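Local coordinates for acetylglutamate kinase (Streptococcus mutans, PDB 3L86), which probably catalyses the ATP-dependent phosphorylation of N-acetyl-L-glutamate, the second step on the route from glutamate to N-acetylornithine in arginine biosynthesis, at residues Ser129-Lys134 and Glu166-Asn171; Ser135-Val140 and Ala178-Ser183. All blocks are in the same frame, centred on the assembly; numbering follows the deposited sequence.

Contact 1. Residues Ser129-Lys134 and Glu166-Asn171; sequences SCQQLK and EEFLEN
Phe168 reaches out from helix 162-170 and sets the far end of its ring against Leu133 and Gln131. Leu133 comes closest, with CD1 3.8 Å from Phe168 CZ; the same methyl stands 4.3 Å from the ring centroid and 29° off the normal, an off-centre CH-pi contact. The CB-CG part of Gln131 meets the neighbouring ring corner more loosely, Gln131 CG lying 4.2 Å from Phe168 CE1. Only carbon atoms meet across the two segments, and no hydrogen bond joins them. Gln131 starts toward the helix, with CG anti to the backbone N (chi1 177°), but bends at chi2 and carries its amide away. There Gln131 NE2 donates an almost straight bond of 3.0 Å to Gln132 O, which lies in the amide plane, while Gln131 OE1 takes a weak bond from Arg124. These bonds would hold the amide turned from the ring, with CB and CG left facing it. Pro175 and Gln173 touch Phe168 as well; farther out, backbone bonds from Gln131 and Leu133 to Ile174 and Ile176 fix strand 130-132 beside strand 174-182. The arrangement is that of an alpha/beta layer in the amino acid kinase fold, a helix laid on a parallel pair of strands.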
ATOM      1  N   SER A 129     -12.185  13.165   8.393  1.00 11.88           N
ATOM      2  CA  SER A 129     -13.267  12.216   8.307  1.00 14.47           C
ATOM      3  C   SER A 129     -12.862  10.988   7.482  1.00 12.72           C
ATOM      4  O   SER A 129     -12.493  11.128   6.323  1.00 12.41           O
ATOM      5  CB  SER A 129     -14.532  12.900   7.736  1.00 15.27           C
ATOM      6  OG  SER A 129     -15.348  11.923   7.097  1.00 21.45           O
ATOM      7  N   CYS A 130     -12.901   9.801   8.104  1.00 12.01           N
ATOM      8  CA  CYS A 130     -12.349   8.553   7.535  1.00 11.86           C
ATOM      9  C   CYS A 130     -12.971   7.323   8.242  1.00 12.74           C
ATOM     10  O   CYS A 130     -13.579   7.470   9.311  1.00 12.64           O
ATOM     11  CB  CYS A 130     -10.803   8.475   7.731  1.00  9.21           C
ATOM     12  SG  CYS A 130     -10.198   8.553   9.464  1.00 10.95           S
ATOM     13  N   GLN A 131     -12.766   6.125   7.674  1.00 12.17           N
ATOM     14  CA  GLN A 131     -13.358   4.887   8.220  1.00 13.25           C
ATOM     15  C   GLN A 131     -12.514   3.675   7.825  1.00 11.48           C
ATOM     16  O   GLN A 131     -12.258   3.497   6.676  1.00 11.60           O
ATOM     17  CB  GLN A 131     -14.810   4.698   7.664  1.00 12.99           C
ATOM     18  CG  GLN A 131     -15.480   3.387   8.119  1.00 16.88           C
ATOM     19  CD  GLN A 131     -15.609   3.306   9.626  1.00 19.49           C
ATOM     20  OE1 GLN A 131     -16.249   4.167  10.242  1.00 24.85           O
ATOM     21  NE2 GLN A 131     -15.021   2.265  10.240  1.00 19.68           N
ATOM     22  N   GLN A 132     -12.087   2.855   8.777  1.00 11.95           N
ATOM     23  CA  GLN A 132     -11.446   1.547   8.460  1.00 12.94           C
ATOM     24  C   GLN A 132     -12.473   0.570   7.874  1.00 13.75           C
ATOM     25  O   GLN A 132     -13.536   0.362   8.512  1.00 12.82           O
ATOM     26  CB  GLN A 132     -10.840   0.966   9.746  1.00 13.17           C
ATOM     27  CG  GLN A 132     -10.256  -0.424   9.646  1.00 14.76           C
ATOM     28  CD  GLN A 132      -9.594  -0.852  10.983  1.00 16.75           C
ATOM     29  OE1 GLN A 132     -10.167  -0.691  12.070  1.00 14.57           O
ATOM     30  NE2 GLN A 132      -8.398  -1.368  10.898  1.00 12.65           N
ATOM     31  N   LEU A 133     -12.220  -0.006   6.680  1.00 12.04           N
ATOM     32  CA  LEU A 133     -13.018  -1.169   6.235  1.00 13.26           C
ATOM     33  C   LEU A 133     -12.671  -2.467   6.973  1.00 14.07           C
ATOM     34  O   LEU A 133     -11.489  -2.764   7.154  1.00 11.54           O
ATOM     35  CB  LEU A 133     -12.917  -1.393   4.709  1.00 14.11           C
ATOM     36  CG  LEU A 133     -13.800  -0.431   3.870  1.00 12.82           C
ATOM     37  CD1 LEU A 133     -13.485   1.002   4.148  1.00 13.70           C
ATOM     38  CD2 LEU A 133     -13.674  -0.714   2.347  1.00 13.47           C
ATOM     39  N   LYS A 134     -13.691  -3.233   7.430  1.00 14.07           N
ATOM     40  CA  LYS A 134     -13.415  -4.563   8.027  1.00 15.12           C
ATOM     41  C   LYS A 134     -14.234  -5.604   7.256  1.00 15.74           C
ATOM     42  O   LYS A 134     -13.714  -6.235   6.314  1.00 14.70           O
ATOM     43  CB  LYS A 134     -13.690  -4.607   9.548  1.00 15.36           C
ATOM     44  CG  LYS A 134     -12.677  -3.829  10.426  1.00 19.16           C
ATOM     45  CD  LYS A 134     -12.681  -4.401  11.871  1.00 26.16           C
ATOM     46  CE  LYS A 134     -12.705  -3.342  12.937  1.00 26.69           C
ATOM     47  NZ  LYS A 134     -11.370  -2.988  13.620  1.00 31.87           N
ATOM     48  N   GLU A 166     -16.576   4.295  -4.059  1.00 19.94           N
ATOM     49  CA  GLU A 166     -17.265   5.519  -4.515  1.00 20.48           C
ATOM     50  C   GLU A 166     -18.351   6.015  -3.526  1.00 21.00           C
ATOM     51  O   GLU A 166     -18.594   7.215  -3.429  1.00 20.62           O
ATOM     52  CB  GLU A 166     -17.750   5.349  -5.989  1.00 19.76           C
ATOM     53  CG  GLU A 166     -16.625   5.562  -7.011  1.00 22.66           C
ATOM     54  CD  GLU A 166     -16.959   5.192  -8.453  1.00 25.77           C
ATOM     55  OE1 GLU A 166     -18.078   4.754  -8.725  1.00 30.89           O
ATOM     56  OE2 GLU A 166     -16.086   5.308  -9.331  1.00 28.18           O
ATOM     57  N   GLU A 167     -18.969   5.116  -2.752  1.00 21.09           N
ATOM     58  CA  GLU A 167     -19.949   5.532  -1.725  1.00 22.05           C
ATOM     59  C   GLU A 167     -19.337   6.317  -0.596  1.00 22.94           C
ATOM     60  O   GLU A 167     -19.942   7.293  -0.089  1.00 21.94           O
ATOM     61  CB  GLU A 167     -20.675   4.341  -1.109  1.00 22.85           C
ATOM     62  CG  GLU A 167     -21.688   3.699  -2.038  1.00 23.99           C
ATOM     63  N   PHE A 168     -18.156   5.872  -0.158  1.00 22.33           N
ATOM     64  CA  PHE A 168     -17.399   6.614   0.832  1.00 22.59           C
ATOM     65  C   PHE A 168     -17.003   7.958   0.246  1.00 22.40           C
ATOM     66  O   PHE A 168     -17.183   8.966   0.891  1.00 21.95           O
ATOM     67  CB  PHE A 168     -16.114   5.854   1.257  1.00 23.58           C
ATOM     68  CG  PHE A 168     -16.393   4.648   2.069  1.00 23.90           C
ATOM     69  CD1 PHE A 168     -16.580   4.748   3.421  1.00 27.41           C
ATOM     70  CD2 PHE A 168     -16.543   3.411   1.458  1.00 27.67           C
ATOM     71  CE1 PHE A 168     -16.889   3.621   4.186  1.00 28.68           C
ATOM     72  CE2 PHE A 168     -16.834   2.291   2.212  1.00 29.01           C
ATOM     73  CZ  PHE A 168     -17.005   2.399   3.584  1.00 25.78           C
ATOM     74  N   LEU A 169     -16.437   7.981  -0.958  1.00 22.29           N
ATOM     75  CA  LEU A 169     -15.961   9.260  -1.463  1.00 23.61           C
ATOM     76  C   LEU A 169     -17.153  10.224  -1.667  1.00 25.05           C
ATOM     77  O   LEU A 169     -17.051  11.414  -1.378  1.00 23.88           O
ATOM     78  CB  LEU A 169     -15.160   9.109  -2.758  1.00 23.72           C
ATOM     79  CG  LEU A 169     -13.912   8.212  -2.869  1.00 24.93           C
ATOM     80  CD1 LEU A 169     -13.384   8.151  -4.305  1.00 23.20           C
ATOM     81  CD2 LEU A 169     -12.842   8.661  -1.928  1.00 27.40           C
ATOM     82  N   GLU A 170     -18.285   9.704  -2.150  1.00 25.45           N
ATOM     83  CA  GLU A 170     -19.425  10.582  -2.434  1.00 27.24           C
ATOM     84  C   GLU A 170     -19.859  11.165  -1.117  1.00 27.86           C
ATOM     85  O   GLU A 170     -20.530  12.195  -1.049  1.00 29.15           O
ATOM     86  CB  GLU A 170     -20.585   9.815  -3.097  1.00 26.30           C
ATOM     87  N   ASN A 171     -19.438  10.508  -0.046  1.00 28.08           N
ATOM     88  CA  ASN A 171     -19.855  10.906   1.274  1.00 27.89           C
ATOM     89  C   ASN A 171     -18.769  11.782   1.951  1.00 26.61           C
ATOM     90  O   ASN A 171     -18.852  12.072   3.121  1.00 25.75           O
ATOM     91  CB  ASN A 171     -20.191   9.654   2.087  1.00 28.78           C
ATOM     92  CG  ASN A 171     -21.280   9.893   3.104  1.00 34.01           C
ATOM     93  OD1 ASN A 171     -22.411  10.253   2.743  1.00 40.09           O
ATOM     94  ND2 ASN A 171     -20.969   9.658   4.395  1.00 38.43           N
TER

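Contact 2. Residues Ser135-Val140 and Ala178-Ser183; sequences SDIKHV and ASLGYS
Lys138 lies on the ring of Tyr182 while Ile137 closes on its rim, so two consecutive residues hold the aromatic group from different directions. Lys138 CB sits almost exactly over the ring centre, 3.6 Å from the centroid of Tyr182 and 9° off the normal, a well-centred CH-pi contact. Ile137 approaches at about a right angle to the tyrosine side chain, placing CG2 in the ring plane 3.8 Å from Tyr182 CE1. Ile137 CG2 also rests 3.6 Å from Leu180 O, and the Ile137 and Leu180 side chains meet loosely through their CD1 atoms. With CG between its backbone N and carbonyl carbon (chi1 68°), the Lys138 chain then bends at chi3 and chi4 and curls back over its own turn. There Lys138 NZ donates to Ser135 O at 3.0 Å, in the carbonyl plane and on a lone pair. A water ties the hydroxyl end of the ring to this turn: it donates to Ser135 O, accepts from Lys138 N and makes a weak bond of 3.0 Å with Tyr182 OH. Ser179, which touches the bound N-acetyl-L-glutamate, centres an inverse gamma turn where strand 174-182 is interrupted, just before Leu180. Around the contact, helix 101-125 packs on Leu180 through Met104 and Leu111, Met188 of strand 188-190 touches both Leu180 and Tyr182, and the Tyr182 backbone bonds to Val141 and Ala143 in strand 141-145.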
ATOM      1  N   SER A 135     -15.536  -5.701   7.546  1.00 14.95           N
ATOM      2  CA  SER A 135     -16.388  -6.629   6.767  1.00 15.27           C
ATOM      3  C   SER A 135     -16.589  -6.201   5.314  1.00 15.64           C
ATOM      4  O   SER A 135     -16.736  -7.086   4.423  1.00 16.59           O
ATOM      5  CB  SER A 135     -17.748  -6.920   7.456  1.00 14.66           C
ATOM      6  OG  SER A 135     -18.484  -5.728   7.662  1.00 17.09           O
ATOM      7  N   ASP A 136     -16.593  -4.874   5.061  1.00 14.10           N
ATOM      8  CA  ASP A 136     -16.577  -4.352   3.670  1.00 13.52           C
ATOM      9  C   ASP A 136     -15.357  -4.798   2.842  1.00 11.27           C
ATOM     10  O   ASP A 136     -15.397  -4.727   1.627  1.00  9.75           O
ATOM     11  CB  ASP A 136     -16.688  -2.799   3.614  1.00 13.07           C
ATOM     12  CG  ASP A 136     -18.130  -2.301   3.848  1.00 18.58           C
ATOM     13  OD1 ASP A 136     -19.091  -3.126   3.703  1.00 19.75           O
ATOM     14  OD2 ASP A 136     -18.288  -1.108   4.240  1.00 21.11           O
ATOM     15  N   ILE A 137     -14.285  -5.277   3.459  1.00 10.20           N
ATOM     16  CA  ILE A 137     -13.148  -5.723   2.602  1.00 10.12           C
ATOM     17  C   ILE A 137     -13.506  -6.757   1.525  1.00 10.32           C
ATOM     18  O   ILE A 137     -13.103  -6.597   0.356  1.00  8.41           O
ATOM     19  CB  ILE A 137     -11.916  -6.222   3.362  1.00  9.79           C
ATOM     20  CG1 ILE A 137     -11.369  -5.087   4.253  1.00  8.79           C
ATOM     21  CG2 ILE A 137     -10.806  -6.654   2.344  1.00  8.69           C
ATOM     22  CD1 ILE A 137     -10.180  -5.567   5.205  1.00  8.07           C
ATOM     23  N   LYS A 138     -14.262  -7.785   1.893  1.00 10.27           N
ATOM     24  CA  LYS A 138     -14.651  -8.828   0.935  1.00 11.59           C
ATOM     25  C   LYS A 138     -15.548  -8.304  -0.218  1.00 11.62           C
ATOM     26  O   LYS A 138     -15.623  -8.937  -1.258  1.00 11.06           O
ATOM     27  CB  LYS A 138     -15.322 -10.017   1.624  1.00 11.21           C
ATOM     28  CG  LYS A 138     -16.671  -9.661   2.205  1.00 15.44           C
ATOM     29  CD  LYS A 138     -17.335 -10.904   2.860  1.00 17.69           C
ATOM     30  CE  LYS A 138     -16.782 -11.149   4.246  1.00 19.10           C
ATOM     31  NZ  LYS A 138     -16.974  -9.981   5.123  1.00 23.52           N
ATOM     32  N   HIS A 139     -16.199  -7.150  -0.059  1.00 11.35           N
ATOM     33  CA  HIS A 139     -16.938  -6.614  -1.179  1.00 12.65           C
ATOM     34  C   HIS A 139     -16.120  -5.641  -2.030  1.00 12.50           C
ATOM     35  O   HIS A 139     -16.672  -5.072  -2.967  1.00 12.95           O
ATOM     36  CB  HIS A 139     -18.210  -5.907  -0.738  1.00 14.54           C
ATOM     37  CG  HIS A 139     -19.077  -6.761   0.131  1.00 18.30           C
ATOM     38  ND1 HIS A 139     -19.345  -6.450   1.450  1.00 20.03           N
ATOM     39  CD2 HIS A 139     -19.698  -7.936  -0.117  1.00 19.72           C
ATOM     40  CE1 HIS A 139     -20.130  -7.373   1.970  1.00 20.61           C
ATOM     41  NE2 HIS A 139     -20.344  -8.299   1.046  1.00 26.82           N
ATOM     42  N   VAL A 140     -14.850  -5.419  -1.696  1.00  9.14           N
ATOM     43  CA  VAL A 140     -14.045  -4.497  -2.525  1.00  9.02           C
ATOM     44  C   VAL A 140     -12.886  -5.181  -3.233  1.00  8.34           C
ATOM     45  O   VAL A 140     -12.673  -4.961  -4.438  1.00  8.78           O
ATOM     46  CB  VAL A 140     -13.518  -3.285  -1.688  1.00  9.23           C
ATOM     47  CG1 VAL A 140     -12.398  -2.556  -2.433  1.00 10.69           C
ATOM     48  CG2 VAL A 140     -14.697  -2.341  -1.368  1.00  8.33           C
ATOM     49  N   ALA A 178      -6.638  -2.036   4.607  1.00  7.58           N
ATOM     50  CA  ALA A 178      -5.501  -2.949   4.881  1.00  6.40           C
ATOM     51  C   ALA A 178      -5.166  -3.835   3.669  1.00  7.00           C
ATOM     52  O   ALA A 178      -6.051  -4.081   2.838  1.00  4.85           O
ATOM     53  CB  ALA A 178      -5.836  -3.845   6.081  1.00  4.91           C
ATOM     54  N   SER A 179      -3.925  -4.377   3.622  1.00  6.24           N
ATOM     55  CA  SER A 179      -3.523  -5.176   2.465  1.00  7.55           C
ATOM     56  C   SER A 179      -3.985  -6.644   2.565  1.00  8.57           C
ATOM     57  O   SER A 179      -3.158  -7.538   2.921  1.00  8.36           O
ATOM     58  CB  SER A 179      -2.015  -5.115   2.226  1.00  7.65           C
ATOM     59  OG  SER A 179      -1.271  -5.490   3.391  1.00  7.59           O
ATOM     60  N   LEU A 180      -5.281  -6.845   2.296  1.00  7.22           N
ATOM     61  CA  LEU A 180      -6.000  -8.142   2.406  1.00  8.09           C
ATOM     62  C   LEU A 180      -7.014  -8.221   1.262  1.00  8.42           C
ATOM     63  O   LEU A 180      -7.596  -7.197   0.860  1.00  8.15           O
ATOM     64  CB  LEU A 180      -6.765  -8.260   3.755  1.00  8.79           C
ATOM     65  CG  LEU A 180      -5.909  -8.317   5.080  1.00  9.58           C
ATOM     66  CD1 LEU A 180      -6.800  -8.139   6.321  1.00  5.84           C
ATOM     67  CD2 LEU A 180      -5.024  -9.620   5.246  1.00  6.25           C
ATOM     68  N   GLY A 181      -7.202  -9.412   0.705  1.00  8.31           N
ATOM     69  CA  GLY A 181      -8.251  -9.621  -0.281  1.00  8.92           C
ATOM     70  C   GLY A 181      -8.930 -11.002  -0.095  1.00  8.65           C
ATOM     71  O   GLY A 181      -8.561 -11.794   0.793  1.00  8.29           O
ATOM     72  N   TYR A 182      -9.899 -11.306  -0.941  1.00  7.97           N
ATOM     73  CA  TYR A 182     -10.670 -12.562  -0.768  1.00  7.81           C
ATOM     74  C   TYR A 182     -10.785 -13.416  -2.051  1.00  8.64           C
ATOM     75  O   TYR A 182     -11.157 -12.906  -3.086  1.00  8.23           O
ATOM     76  CB  TYR A 182     -12.083 -12.247  -0.268  1.00  7.78           C
ATOM     77  CG  TYR A 182     -12.143 -11.883   1.202  1.00  8.58           C
ATOM     78  CD1 TYR A 182     -11.749 -10.598   1.637  1.00 10.79           C
ATOM     79  CD2 TYR A 182     -12.611 -12.795   2.148  1.00  8.90           C
ATOM     80  CE1 TYR A 182     -11.819 -10.241   2.995  1.00 12.81           C
ATOM     81  CE2 TYR A 182     -12.707 -12.429   3.506  1.00 12.33           C
ATOM     82  CZ  TYR A 182     -12.307 -11.148   3.896  1.00 13.02           C
ATOM     83  OH  TYR A 182     -12.363 -10.778   5.213  1.00 17.25           O
ATOM     84  N   SER A 183     -10.540 -14.709  -1.950  1.00  8.68           N
ATOM     85  CA  SER A 183     -10.650 -15.629  -3.112  1.00 10.04           C
ATOM     86  C   SER A 183     -12.112 -15.812  -3.540  1.00 10.14           C
ATOM     87  O   SER A 183     -13.039 -15.548  -2.731  1.00  9.14           O
ATOM     88  CB  SER A 183     -10.043 -17.009  -2.711  1.00  9.88           C
ATOM     89  OG  SER A 183     -10.994 -17.744  -1.928  1.00 12.46           O
TER
HETATM   90  O   HOH W   1     -14.341  -8.554   4.751  1.00 18.46           O

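The two contacts lie 14 Å apart, centre to centre, and alternate along the chain: 129-134 runs straight into 135-140, then helix 162-170 carries 166-171 and leads into strand 174-182, which holds 178-183. Strands 130-132 and 174-182 are parallel neighbours in the main sheet, so both contacts reach that sheet. They also touch each other: Phe168 CZ of contact 1 is 3.8 Å from Asp136 OD2 of contact 2, and Leu133 packs against Val140. Contact 1 lies away from the substrate and nucleotide sites. Segment 178-183 carries Ser179, which touches bound N-acetyl-L-glutamate but takes no part in contact 2; the Leu180 side chain, which does, is about 7 Å from that ligand.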